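Local coordinates for protein transcriptional regulators (LACI-FAMILY TRANSCRIPTIONAL REGULATORY PROTEIN) (Corynebacterium glutamicum, PDB 3GYB) that probably controls transcription by binding cis-regulatory DNA, as LacI-family regulators do, and holds a magnesium ion in the crystal, at residues H120-R125 with L168-E173; I189-A194 with L206-Y211; K111-L116 with V177-S182. One frame throughout, in Å; residues are numbered along the deposited sequence.

Contact 1 (H120-R125 with L168-E173); sequences HIAHLR and LALLKE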
loop_
_atom_site.group_PDB
_atom_site.type_symbol
_atom_site.label_atom_id
_atom_site.label_comp_id
_atom_site.label_asym_id
_atom_site.label_seq_id
_atom_site.Cartn_x
_atom_site.Cartn_y
_atom_site.Cartn_z
ATOM N N HIS A 120 -26.564 -10.824 -13.418
ATOM C CA HIS A 120 -26.187 -11.566 -12.217
ATOM C C HIS A 120 -24.950 -10.878 -11.654
ATOM O O HIS A 120 -23.816 -11.312 -11.866
ATOM C CB HIS A 120 -25.899 -13.027 -12.562
ATOM C CG HIS A 120 -27.131 -13.805 -12.903
ATOM N ND1 HIS A 120 -28.118 -14.071 -11.979
ATOM C CD2 HIS A 120 -27.564 -14.327 -14.076
ATOM C CE1 HIS A 120 -29.107 -14.718 -12.568
ATOM N NE2 HIS A 120 -28.797 -14.887 -13.840
ATOM N N ILE A 121 -25.199 -9.790 -10.938
ATOM C CA ILE A 121 -24.152 -8.967 -10.355
ATOM C C ILE A 121 -24.064 -9.174 -8.855
ATOM O O ILE A 121 -25.079 -9.200 -8.159
ATOM C CB ILE A 121 -24.440 -7.479 -10.639
ATOM C CG1 ILE A 121 -24.486 -7.251 -12.153
ATOM C CG2 ILE A 121 -23.390 -6.603 -9.973
ATOM C CD1 ILE A 121 -25.066 -5.904 -12.568
ATOM N N ALA A 122 -22.842 -9.321 -8.356
ATOM C CA ALA A 122 -22.644 -9.516 -6.927
ATOM C C ALA A 122 -21.794 -8.402 -6.335
ATOM O O ALA A 122 -20.978 -7.793 -7.028
ATOM C CB ALA A 122 -21.990 -10.864 -6.668
ATOM N N HIS A 123 -21.993 -8.146 -5.047
ATOM C CA HIS A 123 -21.249 -7.112 -4.335
ATOM C C HIS A 123 -20.447 -7.702 -3.187
ATOM O O HIS A 123 -20.972 -8.489 -2.400
ATOM C CB HIS A 123 -22.218 -6.068 -3.771
ATOM C CG HIS A 123 -21.568 -5.034 -2.902
ATOM N ND1 HIS A 123 -20.639 -4.135 -3.380
ATOM C CD2 HIS A 123 -21.755 -4.721 -1.597
ATOM C CE1 HIS A 123 -20.287 -3.310 -2.410
ATOM N NE2 HIS A 123 -20.950 -3.644 -1.317
ATOM N N LEU A 124 -19.168 -7.344 -3.105
ATOM C CA LEU A 124 -18.329 -7.804 -2.001
ATOM C C LEU A 124 -18.350 -6.656 -1.008
ATOM O O LEU A 124 -17.798 -5.591 -1.272
ATOM C CB LEU A 124 -16.897 -8.067 -2.473
ATOM C CG LEU A 124 -16.744 -9.282 -3.380
ATOM C CD1 LEU A 124 -15.304 -9.390 -3.867
ATOM C CD2 LEU A 124 -17.146 -10.530 -2.605
ATOM N N ARG A 125 -18.985 -6.862 0.138
ATOM C CA ARG A 125 -19.092 -5.782 1.105
ATOM C C ARG A 125 -18.031 -5.695 2.190
ATOM O O ARG A 125 -17.285 -6.638 2.439
ATOM C CB ARG A 125 -20.490 -5.786 1.745
ATOM C CG ARG A 125 -20.891 -7.071 2.422
ATOM C CD ARG A 125 -22.366 -7.038 2.852
ATOM N NE ARG A 125 -22.699 -5.863 3.656
ATOM C CZ ARG A 125 -23.847 -5.704 4.311
ATOM N NH1 ARG A 125 -24.779 -6.647 4.263
ATOM N NH2 ARG A 125 -24.062 -4.603 5.020
ATOM N N LEU A 168 -13.912 -16.597 -3.659
ATOM C CA LEU A 168 -13.914 -18.014 -3.989
ATOM C C LEU A 168 -15.193 -18.665 -3.464
ATOM O O LEU A 168 -15.773 -19.526 -4.123
ATOM C CB LEU A 168 -12.695 -18.717 -3.388
ATOM C CG LEU A 168 -11.351 -18.449 -4.066
ATOM C CD1 LEU A 168 -10.255 -19.179 -3.294
ATOM C CD2 LEU A 168 -11.386 -18.922 -5.517
ATOM N N ALA A 169 -15.626 -18.255 -2.276
ATOM C CA ALA A 169 -16.840 -18.820 -1.687
ATOM C C ALA A 169 -18.081 -18.336 -2.436
ATOM O O ALA A 169 -18.981 -19.119 -2.727
ATOM C CB ALA A 169 -16.932 -18.438 -0.213
ATOM N N LEU A 170 -18.122 -17.046 -2.749
ATOM C CA LEU A 170 -19.254 -16.455 -3.464
ATOM C C LEU A 170 -19.491 -17.095 -4.830
ATOM O O LEU A 170 -20.623 -17.438 -5.179
ATOM C CB LEU A 170 -19.020 -14.952 -3.652
ATOM C CG LEU A 170 -20.059 -14.183 -4.473
ATOM C CD1 LEU A 170 -21.334 -14.037 -3.667
ATOM C CD2 LEU A 170 -19.503 -12.818 -4.847
ATOM N N LEU A 171 -18.423 -17.237 -5.609
ATOM C CA LEU A 171 -18.544 -17.822 -6.938
ATOM C C LEU A 171 -18.836 -19.317 -6.897
ATOM O O LEU A 171 -19.384 -19.872 -7.848
ATOM C CB LEU A 171 -17.287 -17.535 -7.757
ATOM C CG LEU A 171 -17.061 -16.034 -7.969
ATOM C CD1 LEU A 171 -15.796 -15.820 -8.798
ATOM C CD2 LEU A 171 -18.264 -15.424 -8.667
ATOM N N LYS A 172 -18.470 -19.977 -5.803
ATOM C CA LYS A 172 -18.768 -21.401 -5.680
ATOM C C LYS A 172 -20.264 -21.544 -5.424
ATOM O O LYS A 172 -20.925 -22.407 -5.994
ATOM C CB LYS A 172 -17.998 -22.029 -4.520
ATOM C CG LYS A 172 -18.522 -23.415 -4.117
ATOM C CD LYS A 172 -18.350 -24.433 -5.241
ATOM C CE LYS A 172 -19.128 -25.715 -4.963
ATOM N NZ LYS A 172 -20.590 -25.547 -5.206
ATOM N N GLU A 173 -20.792 -20.685 -4.561
ATOM C CA GLU A 173 -22.209 -20.720 -4.227
ATOM C C GLU A 173 -23.073 -20.160 -5.346
ATOM O O GLU A 173 -24.224 -20.569 -5.513
ATOM C CB GLU A 173 -22.472 -19.922 -2.949
ATOM C CG GLU A 173 -21.880 -20.544 -1.694
ATOM C CD GLU A 173 -22.238 -19.773 -0.442
ATOM O OE1 GLU A 173 -23.193 -18.972 -0.491
ATOM O OE2 GLU A 173 -21.576 -19.978 0.596
#
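Leu170 on helix 160-173 reaches across to strand 121-124 and meets Ala122 and Leu124, the two residues whose side chains stand on this face of the strand. A single methyl does the touching: Leu170 CD2 lies 3.6 Å from Ala122 CB and 4.0 Å from Leu124 CD2, so it rests over the gap between the two strand residues. The leucine gets there by turning CG anti to its own backbone N (chi1 176°), which sends the branch away from the helix toward the sheet. Leu124 approaches at a slant, its CB not aimed at the helix but its CD2 methyl swung in, and the two leucine side chains pass obliquely. With only methyls meeting and no hydrogen bond between the segments, the joint is purely hydrophobic. The backbones stay well apart, with Leu170 CA 8.5 Å from Ala122 CA. All three touching residues are buried. The far side of the helix is different: Ala169, Lys172 and Glu173 are exposed, and the two charged side chains take no part in the contact, while His120, just before the strand, is likewise exposed. Within the periplasmic-binding-protein-like fold, the strand runs between strands 179-182 and 150-151, bonded through its backbone to Phe181 on one side and Leu150 on the other. Leu124 also packs on Ala191 of helix 185-198, which lies beside helix 160-173, whereas Ile121 and His123 point to the opposite face of the sheet, against helices 102-115 and 129-144.

Contact 2 (I189-A194 with L206-Y211); sequences IGALGA and LSIIGY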
loop_
_atom_site.group_PDB
_atom_site.type_symbol
_atom_site.label_atom_id
_atom_site.label_comp_id
_atom_site.label_asym_id
_atom_site.label_seq_id
_atom_site.Cartn_x
_atom_site.Cartn_y
_atom_site.Cartn_z
ATOM N N ILE A 189 -8.519 -6.747 -5.217
ATOM C CA ILE A 189 -7.263 -7.435 -5.501
ATOM C C ILE A 189 -7.464 -8.902 -5.135
ATOM O O ILE A 189 -6.986 -9.798 -5.830
ATOM C CB ILE A 189 -6.089 -6.855 -4.673
ATOM C CG1 ILE A 189 -5.891 -5.377 -5.008
ATOM C CG2 ILE A 189 -4.813 -7.636 -4.960
ATOM C CD1 ILE A 189 -5.719 -5.104 -6.477
ATOM N N GLY A 190 -8.180 -9.137 -4.036
ATOM C CA GLY A 190 -8.465 -10.498 -3.619
ATOM C C GLY A 190 -9.379 -11.175 -4.624
ATOM O O GLY A 190 -9.194 -12.348 -4.971
ATOM N N ALA A 191 -10.373 -10.436 -5.103
ATOM C CA ALA A 191 -11.308 -10.974 -6.084
ATOM C C ALA A 191 -10.576 -11.355 -7.368
ATOM O O ALA A 191 -10.874 -12.382 -7.978
ATOM C CB ALA A 191 -12.400 -9.953 -6.387
ATOM N N LEU A 192 -9.620 -10.523 -7.782
ATOM C CA LEU A 192 -8.852 -10.811 -8.991
ATOM C C LEU A 192 -8.021 -12.075 -8.791
ATOM O O LEU A 192 -7.844 -12.862 -9.716
ATOM C CB LEU A 192 -7.933 -9.632 -9.338
ATOM C CG LEU A 192 -8.640 -8.389 -9.879
ATOM C CD1 LEU A 192 -7.699 -7.187 -9.848
ATOM C CD2 LEU A 192 -9.137 -8.660 -11.300
ATOM N N GLY A 193 -7.508 -12.262 -7.580
ATOM C CA GLY A 193 -6.723 -13.449 -7.294
ATOM C C GLY A 193 -7.611 -14.682 -7.336
ATOM O O GLY A 193 -7.204 -15.742 -7.809
ATOM N N ALA A 194 -8.835 -14.547 -6.837
ATOM C CA ALA A 194 -9.773 -15.665 -6.839
ATOM C C ALA A 194 -10.079 -16.063 -8.278
ATOM O O ALA A 194 -10.096 -17.249 -8.610
ATOM C CB ALA A 194 -11.062 -15.274 -6.100
ATOM N N LEU A 206 -15.195 -12.894 -16.322
ATOM C CA LEU A 206 -15.742 -12.200 -15.159
ATOM C C LEU A 206 -15.324 -10.736 -15.120
ATOM O O LEU A 206 -14.152 -10.425 -15.312
ATOM C CB LEU A 206 -15.247 -12.902 -13.890
ATOM C CG LEU A 206 -15.615 -12.316 -12.523
ATOM C CD1 LEU A 206 -17.087 -12.570 -12.241
ATOM C CD2 LEU A 206 -14.763 -12.959 -11.446
ATOM N N SER A 207 -16.283 -9.841 -14.882
ATOM C CA SER A 207 -15.985 -8.413 -14.780
ATOM C C SER A 207 -15.845 -8.042 -13.308
ATOM O O SER A 207 -16.590 -8.547 -12.467
ATOM C CB SER A 207 -17.104 -7.565 -15.397
ATOM O OG SER A 207 -17.008 -7.534 -16.814
ATOM N N ILE A 208 -14.883 -7.177 -13.001
ATOM C CA ILE A 208 -14.668 -6.732 -11.629
ATOM C C ILE A 208 -14.421 -5.229 -11.582
ATOM O O ILE A 208 -13.587 -4.705 -12.317
ATOM C CB ILE A 208 -13.446 -7.435 -10.976
ATOM C CG1 ILE A 208 -13.735 -8.929 -10.796
ATOM C CG2 ILE A 208 -13.139 -6.794 -9.623
ATOM C CD1 ILE A 208 -12.541 -9.735 -10.293
ATOM N N ILE A 209 -15.160 -4.531 -10.728
ATOM C CA ILE A 209 -14.953 -3.099 -10.592
ATOM C C ILE A 209 -14.727 -2.800 -9.115
ATOM O O ILE A 209 -15.438 -3.320 -8.248
ATOM C CB ILE A 209 -16.151 -2.281 -11.156
ATOM C CG1 ILE A 209 -15.904 -0.785 -10.925
ATOM C CG2 ILE A 209 -17.459 -2.752 -10.524
ATOM C CD1 ILE A 209 -16.830 0.135 -11.711
ATOM N N GLY A 210 -13.712 -1.986 -8.836
ATOM C CA GLY A 210 -13.388 -1.640 -7.463
ATOM C C GLY A 210 -13.832 -0.246 -7.074
ATOM O O GLY A 210 -14.709 0.335 -7.713
ATOM N N TYR A 211 -13.215 0.300 -6.032
ATOM C CA TYR A 211 -13.561 1.627 -5.534
ATOM C C TYR A 211 -12.365 2.164 -4.755
ATOM O O TYR A 211 -11.837 1.472 -3.886
ATOM C CB TYR A 211 -14.786 1.518 -4.608
ATOM C CG TYR A 211 -15.613 2.785 -4.437
ATOM C CD1 TYR A 211 -16.973 2.792 -4.753
ATOM C CD2 TYR A 211 -15.053 3.953 -3.927
ATOM C CE1 TYR A 211 -17.755 3.929 -4.558
ATOM C CE2 TYR A 211 -15.831 5.103 -3.730
ATOM C CZ TYR A 211 -17.178 5.076 -4.048
ATOM O OH TYR A 211 -17.951 6.205 -3.851
#
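Ile208 of strand 207-211 fits against Ala191 and Leu192 on helix 185-198, and only the end of its side chain comes into close contact. CB stands off at 4.5 Å from Leu192 CD2. From there the side chain divides: CG2 heads toward the alanine and stops 4.6 Å from Ala191 CB, while CG1 runs on beside the backbone N of its own residue (chi1 -67°), also without close contact. Strand 179-182, helix 185-198 and strand 207-211 form a beta-alpha-beta crossover in the periplasmic-binding-protein-like fold, and Ile208 is where segments 189-194 and 206-211 meet. The tip, CD1, does the touching. It lies 3.7 Å from Leu192 CD2 and 4.1 Å from Leu192 CG, the two side chains slanting across one another, and it also sits 3.9 Å from Ala191 CB. The same methyl comes 3.9 Å from Ala191 C, so it rests against the helix backbone as well as against side chains. Leu192 does not aim its CB at the strand, but its CG, anti to the carbonyl carbon, carries the CD2 methyl over to Ile208 CD1. Outside the two segments, Leu192 also packs on Ile222 and on Leu221 of the second subunit, and Ala191 touches Thr167 of helix 160-173.

Contact 3 (K111-L116 with V177-S182); sequences KHLIDL and VTAIFS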
loop_
_atom_site.group_PDB
_atom_site.type_symbol
_atom_site.label_atom_id
_atom_site.label_comp_id
_atom_site.label_asym_id
_atom_site.label_seq_id
_atom_site.Cartn_x
_atom_site.Cartn_y
_atom_site.Cartn_z
ATOM N N LYS A 111 -24.450 0.733 -11.977
ATOM C CA LYS A 111 -25.063 1.110 -13.243
ATOM C C LYS A 111 -24.131 0.763 -14.402
ATOM O O LYS A 111 -24.587 0.358 -15.468
ATOM C CB LYS A 111 -25.379 2.609 -13.250
ATOM C CG LYS A 111 -26.062 3.106 -14.529
ATOM C CD LYS A 111 -27.413 2.439 -14.736
ATOM C CE LYS A 111 -28.130 3.009 -15.953
ATOM N NZ LYS A 111 -28.275 4.487 -15.866
ATOM N N HIS A 112 -22.823 0.910 -14.194
ATOM C CA HIS A 112 -21.866 0.589 -15.251
ATOM C C HIS A 112 -21.971 -0.888 -15.616
ATOM O O HIS A 112 -22.010 -1.244 -16.791
ATOM C CB HIS A 112 -20.434 0.914 -14.806
ATOM C CG HIS A 112 -19.398 0.661 -15.859
ATOM N ND1 HIS A 112 -19.422 1.277 -17.092
ATOM C CD2 HIS A 112 -18.296 -0.127 -15.854
ATOM C CE1 HIS A 112 -18.381 0.880 -17.801
ATOM N NE2 HIS A 112 -17.680 0.029 -17.073
ATOM N N LEU A 113 -22.015 -1.751 -14.602
ATOM C CA LEU A 113 -22.124 -3.184 -14.842
ATOM C C LEU A 113 -23.447 -3.499 -15.533
ATOM O O LEU A 113 -23.501 -4.325 -16.443
ATOM C CB LEU A 113 -22.014 -3.951 -13.522
ATOM C CG LEU A 113 -20.646 -3.831 -12.842
ATOM C CD1 LEU A 113 -20.643 -4.646 -11.546
ATOM C CD2 LEU A 113 -19.561 -4.336 -13.789
ATOM N N ILE A 114 -24.513 -2.833 -15.101
ATOM C CA ILE A 114 -25.828 -3.032 -15.704
ATOM C C ILE A 114 -25.818 -2.572 -17.159
ATOM O O ILE A 114 -26.311 -3.280 -18.043
ATOM C CB ILE A 114 -26.913 -2.262 -14.925
ATOM C CG1 ILE A 114 -27.089 -2.894 -13.543
ATOM C CG2 ILE A 114 -28.241 -2.285 -15.689
ATOM C CD1 ILE A 114 -27.987 -2.094 -12.622
ATOM N N ASP A 115 -25.252 -1.395 -17.419
ATOM C CA ASP A 115 -25.201 -0.896 -18.789
ATOM C C ASP A 115 -24.317 -1.781 -19.669
ATOM O O ASP A 115 -24.453 -1.772 -20.891
ATOM C CB ASP A 115 -24.702 0.552 -18.832
ATOM C CG ASP A 115 -25.743 1.542 -18.335
ATOM O OD1 ASP A 115 -26.945 1.205 -18.359
ATOM O OD2 ASP A 115 -25.360 2.661 -17.935
ATOM N N LEU A 116 -23.415 -2.547 -19.055
ATOM C CA LEU A 116 -22.546 -3.443 -19.821
ATOM C C LEU A 116 -23.253 -4.754 -20.165
ATOM O O LEU A 116 -22.689 -5.615 -20.844
ATOM C CB LEU A 116 -21.253 -3.743 -19.054
ATOM C CG LEU A 116 -20.184 -2.648 -19.060
ATOM C CD1 LEU A 116 -19.077 -2.993 -18.075
ATOM C CD2 LEU A 116 -19.617 -2.501 -20.463
ATOM N N VAL A 177 -22.884 -15.787 -11.361
ATOM C CA VAL A 177 -22.399 -14.412 -11.276
ATOM C C VAL A 177 -21.405 -14.102 -12.391
ATOM O O VAL A 177 -20.445 -14.846 -12.598
ATOM C CB VAL A 177 -21.723 -14.152 -9.915
ATOM C CG1 VAL A 177 -21.017 -12.798 -9.918
ATOM C CG2 VAL A 177 -22.770 -14.192 -8.816
ATOM N N THR A 178 -21.636 -13.000 -13.100
ATOM C CA THR A 178 -20.757 -12.608 -14.202
ATOM C C THR A 178 -19.980 -11.321 -13.942
ATOM O O THR A 178 -19.069 -10.975 -14.698
ATOM C CB THR A 178 -21.554 -12.437 -15.517
ATOM O OG1 THR A 178 -22.519 -11.385 -15.370
ATOM C CG2 THR A 178 -22.275 -13.722 -15.862
ATOM N N ALA A 179 -20.329 -10.612 -12.875
ATOM C CA ALA A 179 -19.641 -9.367 -12.555
ATOM C C ALA A 179 -19.704 -9.105 -11.065
ATOM O O ALA A 179 -20.691 -9.438 -10.410
ATOM C CB ALA A 179 -20.273 -8.205 -13.318
ATOM N N ILE A 180 -18.642 -8.509 -10.539
ATOM C CA ILE A 180 -18.565 -8.194 -9.124
ATOM C C ILE A 180 -18.214 -6.732 -8.901
ATOM O O ILE A 180 -17.295 -6.207 -9.535
ATOM C CB ILE A 180 -17.474 -9.046 -8.419
ATOM C CG1 ILE A 180 -17.861 -10.525 -8.451
ATOM C CG2 ILE A 180 -17.279 -8.563 -6.984
ATOM C CD1 ILE A 180 -16.755 -11.471 -7.971
ATOM N N PHE A 181 -18.971 -6.068 -8.031
ATOM C CA PHE A 181 -18.669 -4.695 -7.654
ATOM C C PHE A 181 -18.079 -4.832 -6.257
ATOM O O PHE A 181 -18.794 -5.113 -5.294
ATOM C CB PHE A 181 -19.925 -3.806 -7.621
ATOM C CG PHE A 181 -19.761 -2.547 -6.795
ATOM C CD1 PHE A 181 -18.567 -1.827 -6.810
ATOM C CD2 PHE A 181 -20.801 -2.089 -5.994
ATOM C CE1 PHE A 181 -18.410 -0.677 -6.042
ATOM C CE2 PHE A 181 -20.654 -0.938 -5.221
ATOM C CZ PHE A 181 -19.458 -0.232 -5.244
ATOM N N SER A 182 -16.763 -4.671 -6.161
ATOM C CA SER A 182 -16.059 -4.777 -4.894
ATOM C C SER A 182 -16.141 -3.448 -4.150
ATOM O O SER A 182 -15.897 -2.390 -4.728
ATOM C CB SER A 182 -14.593 -5.142 -5.146
ATOM O OG SER A 182 -13.918 -5.360 -3.921
#
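Helix 111-115 and strand 179-182 run nearly antiparallel, at 168° between their directions, with the two short axes 9.5 Å apart at closest approach. Leu113 and Ala179 are the nearest residues, their CA atoms 7.0 Å apart, and both direct CB across the gap. Leu113 carries the whole helix side of the contact. Its CG lies beside the backbone N (chi1 -65°), from where the two methyls fork over the strand. Ala179 CB fits at the fork, 4.0 Å from Leu113 CD1 and equally far from Leu113 CD2. One methyl goes farther along the strand: Leu113 CD1 comes 4.1 Å from Phe181 CB and 4.2 Å from Ile180 C, so it passes over the backbone between two residues that face the helix. Phe181 meets it with CB alone. The phenylalanine begins by pointing at the segment, but CG is set anti to its backbone N (chi1 160°), which carries the ring away from Leu113; the two side chains cross at about a right angle. The ring packs instead on Ala106, Ala109 and Thr110, earlier in the same helix 102-115, and its side chain is about 9 Å from that of Asp212, a magnesium ligand. Ile180 points its side chain to the other face of the sheet, where it meets Leu124. In the sheet, strand 179-182 lies between strands 207-211 and 121-124, and Leu113 touches these neighbours too, through Ile209 and Ile121, so that the helix packs over three successive parallel strands.

Read from the N terminus, helix 102-115 opens contact 3 and strand 121-124 opens contact 1. Helix 160-173 closes contact 1, and strand 179-182, which follows it, closes contact 3, so contact 1 is nested inside the loop of contact 3. Contact 2 comes afterwards in series, opened by helix 185-198 and closed by strand 207-211. The three strands are parallel neighbours, with 179-182 in the middle, hydrogen-bonded to both others. Contacts 1 and 2 lie on one face of this sheet, where Leu168 touches Ala194 between the helices; contact 3 lies on the opposite face. Together they tie both helical layers to the sheet.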